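Long-range contact in uroporphyrinogen-III C-methyltransferase (Pseudomonas denitrificans, PDB 1S4D), which transfers methyl groups from two S-adenosyl-L-methionine molecules to C-2 and C-7 of uroporphyrinogen III, giving precorrin-2 for cobalamin and siroheme synthesis: residues P10-G15 with R94-K99. Residues are numbered along the deposited sequence; the frame is centred on the assembly and turned at random.
Sequences PALEKG and RVLRLK
Arg94 sets off with CG beside its backbone N (chi1 -53°) and then runs extended from CG to NE, carrying its guanidinium across the loop, past Leu12 O and under the Lys14 side chain, while Leu12, with CG opposite its own N (chi1 160°), sends its methyl groups onward along the strand, toward Val95 and Leu96. At the guanidinium edge, Arg94 NH1 donates to Leu12 O at 3.2 Å in a nearly straight bond (163° at the hydrogen); the acceptor lies close to the guanidinium plane, although the donor is tilted from the plane of the carbonyl. Over one face sits Lys14, whose CG lies 3.9 Å from Arg94 CZ and whose CE reaches Arg94 NH2 at 3.6 Å. The two cationic ends come near each other: Lys14 NZ, on an exposed residue, lies 4.5 Å from Arg94 NH2. Residues 10-15 form the loop entering strand 16-21, the neighbour of strand 94-99 in the parallel sheet of the tetrapyrrole methylase fold; the contact lies near the N-terminal ends of both, and Gly100 binds S-adenosyl-L-homocysteine at the other end of strand 94-99. Inward from the guanidinium, Leu12 CG packs 3.7 Å from Arg94 CB. Leu12 CD1 rests 3.6 Å from Val95 O, and Leu12 CD2 approaches Leu96 CG more loosely at 4.4 Å. Gln40 of helix 32-40 and Trp18 of strand 16-21 also touch the buried Leu12 side chain.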
loop_
_atom_site.group_PDB
_atom_site.type_symbol
_atom_site.label_atom_id
_atom_site.label_comp_id
_atom_site.label_asym_id
_atom_site.label_seq_id
_atom_site.Cartn_x
_atom_site.Cartn_y
_atom_site.Cartn_z
ATOM N N PRO B 10 11.559 -16.892 -6.608
ATOM C CA PRO B 10 10.876 -17.749 -7.584
ATOM C C PRO B 10 11.145 -17.254 -8.988
ATOM O O PRO B 10 11.166 -16.059 -9.233
ATOM C CB PRO B 10 9.398 -17.564 -7.250
ATOM C CG PRO B 10 9.358 -16.890 -5.941
ATOM C CD PRO B 10 10.607 -16.116 -5.791
ATOM N N ALA B 11 11.381 -18.181 -9.900
ATOM C CA ALA B 11 11.511 -17.864 -11.316
ATOM C C ALA B 11 10.172 -17.400 -11.870
ATOM O O ALA B 11 9.140 -17.886 -11.447
ATOM C CB ALA B 11 11.960 -19.090 -12.064
ATOM N N LEU B 12 10.186 -16.462 -12.812
ATOM C CA LEU B 12 9.006 -16.231 -13.639
ATOM C C LEU B 12 8.985 -17.269 -14.770
ATOM O O LEU B 12 9.726 -17.185 -15.737
ATOM C CB LEU B 12 8.936 -14.783 -14.124
ATOM C CG LEU B 12 8.083 -14.374 -15.326
ATOM C CD1 LEU B 12 6.593 -14.786 -15.224
ATOM C CD2 LEU B 12 8.270 -12.867 -15.570
ATOM N N GLU B 13 8.125 -18.262 -14.591
ATOM C CA GLU B 13 8.075 -19.484 -15.387
ATOM C C GLU B 13 7.437 -19.325 -16.755
ATOM O O GLU B 13 6.462 -18.606 -16.903
ATOM C CB GLU B 13 7.250 -20.515 -14.624
ATOM C CG GLU B 13 7.942 -21.843 -14.469
ATOM C CD GLU B 13 8.567 -21.968 -13.114
ATOM O OE1 GLU B 13 9.815 -22.052 -13.037
ATOM O OE2 GLU B 13 7.797 -21.963 -12.130
ATOM N N LYS B 14 7.959 -20.044 -17.742
ATOM C CA LYS B 14 7.374 -20.074 -19.079
ATOM C C LYS B 14 5.878 -20.376 -19.007
ATOM O O LYS B 14 5.452 -21.295 -18.303
ATOM C CB LYS B 14 8.085 -21.101 -19.961
ATOM C CG LYS B 14 9.503 -20.689 -20.433
ATOM C CD LYS B 14 9.971 -21.588 -21.575
ATOM C CE LYS B 14 11.480 -21.567 -21.719
ATOM N NZ LYS B 14 11.928 -21.276 -23.126
ATOM N N GLY B 15 5.078 -19.572 -19.693
ATOM C CA GLY B 15 3.654 -19.824 -19.757
ATOM C C GLY B 15 2.867 -19.377 -18.543
ATOM O O GLY B 15 1.740 -19.837 -18.328
ATOM N N ARG B 94 7.422 -16.033 -20.741
ATOM C CA ARG B 94 7.373 -15.604 -19.356
ATOM C C ARG B 94 6.788 -14.188 -19.418
ATOM O O ARG B 94 7.403 -13.282 -19.993
ATOM C CB ARG B 94 8.779 -15.581 -18.739
ATOM C CG ARG B 94 9.615 -16.881 -18.858
ATOM C CD ARG B 94 11.099 -16.622 -18.701
ATOM N NE ARG B 94 11.942 -17.700 -19.207
ATOM C CZ ARG B 94 12.315 -18.769 -18.482
ATOM N NH1 ARG B 94 11.920 -18.900 -17.215
ATOM N NH2 ARG B 94 13.081 -19.710 -19.024
ATOM N N VAL B 95 5.590 -14.014 -18.862
ATOM C CA VAL B 95 4.817 -12.786 -19.044
ATOM C C VAL B 95 4.743 -11.954 -17.769
ATOM O O VAL B 95 4.313 -12.448 -16.706
ATOM C CB VAL B 95 3.364 -13.088 -19.532
ATOM C CG1 VAL B 95 2.656 -11.818 -19.920
ATOM C CG2 VAL B 95 3.372 -14.041 -20.691
ATOM N N LEU B 96 5.157 -10.695 -17.898
ATOM C CA LEU B 96 5.117 -9.707 -16.826
ATOM C C LEU B 96 4.092 -8.648 -17.182
ATOM O O LEU B 96 4.249 -7.951 -18.213
ATOM C CB LEU B 96 6.485 -9.016 -16.731
ATOM C CG LEU B 96 7.103 -8.632 -15.388
ATOM C CD1 LEU B 96 8.222 -7.747 -15.690
ATOM C CD2 LEU B 96 6.163 -7.904 -14.511
ATOM N N ARG B 97 3.037 -8.529 -16.373
ATOM C CA ARG B 97 2.079 -7.417 -16.552
ATOM C C ARG B 97 2.490 -6.428 -15.492
ATOM O O ARG B 97 2.347 -6.729 -14.310
ATOM C CB ARG B 97 0.618 -7.870 -16.398
ATOM C CG ARG B 97 -0.415 -6.757 -16.154
ATOM C CD ARG B 97 -1.173 -6.232 -17.399
ATOM N NE ARG B 97 -0.708 -4.886 -17.715
ATOM C CZ ARG B 97 -1.434 -3.766 -17.693
ATOM N NH1 ARG B 97 -2.738 -3.765 -17.422
ATOM N NH2 ARG B 97 -0.836 -2.624 -17.979
ATOM N N LEU B 98 3.067 -5.296 -15.921
ATOM C CA LEU B 98 3.644 -4.305 -15.012
ATOM C C LEU B 98 2.606 -3.239 -14.725
ATOM O O LEU B 98 2.268 -2.453 -15.597
ATOM C CB LEU B 98 4.838 -3.612 -15.660
ATOM C CG LEU B 98 6.197 -3.314 -14.986
ATOM C CD1 LEU B 98 6.867 -2.055 -15.540
ATOM C CD2 LEU B 98 6.132 -3.238 -13.493
ATOM N N LYS B 99 2.082 -3.178 -13.520
ATOM C CA LYS B 99 1.054 -2.189 -13.303
ATOM C C LYS B 99 1.569 -1.088 -12.406
ATOM O O LYS B 99 2.430 -1.332 -11.526
ATOM C CB LYS B 99 -0.174 -2.875 -12.729
ATOM C CG LYS B 99 -0.486 -4.180 -13.490
ATOM C CD LYS B 99 -1.484 -5.017 -12.756
ATOM C CE LYS B 99 -2.742 -4.215 -12.490
ATOM N NZ LYS B 99 -3.407 -3.935 -13.773
#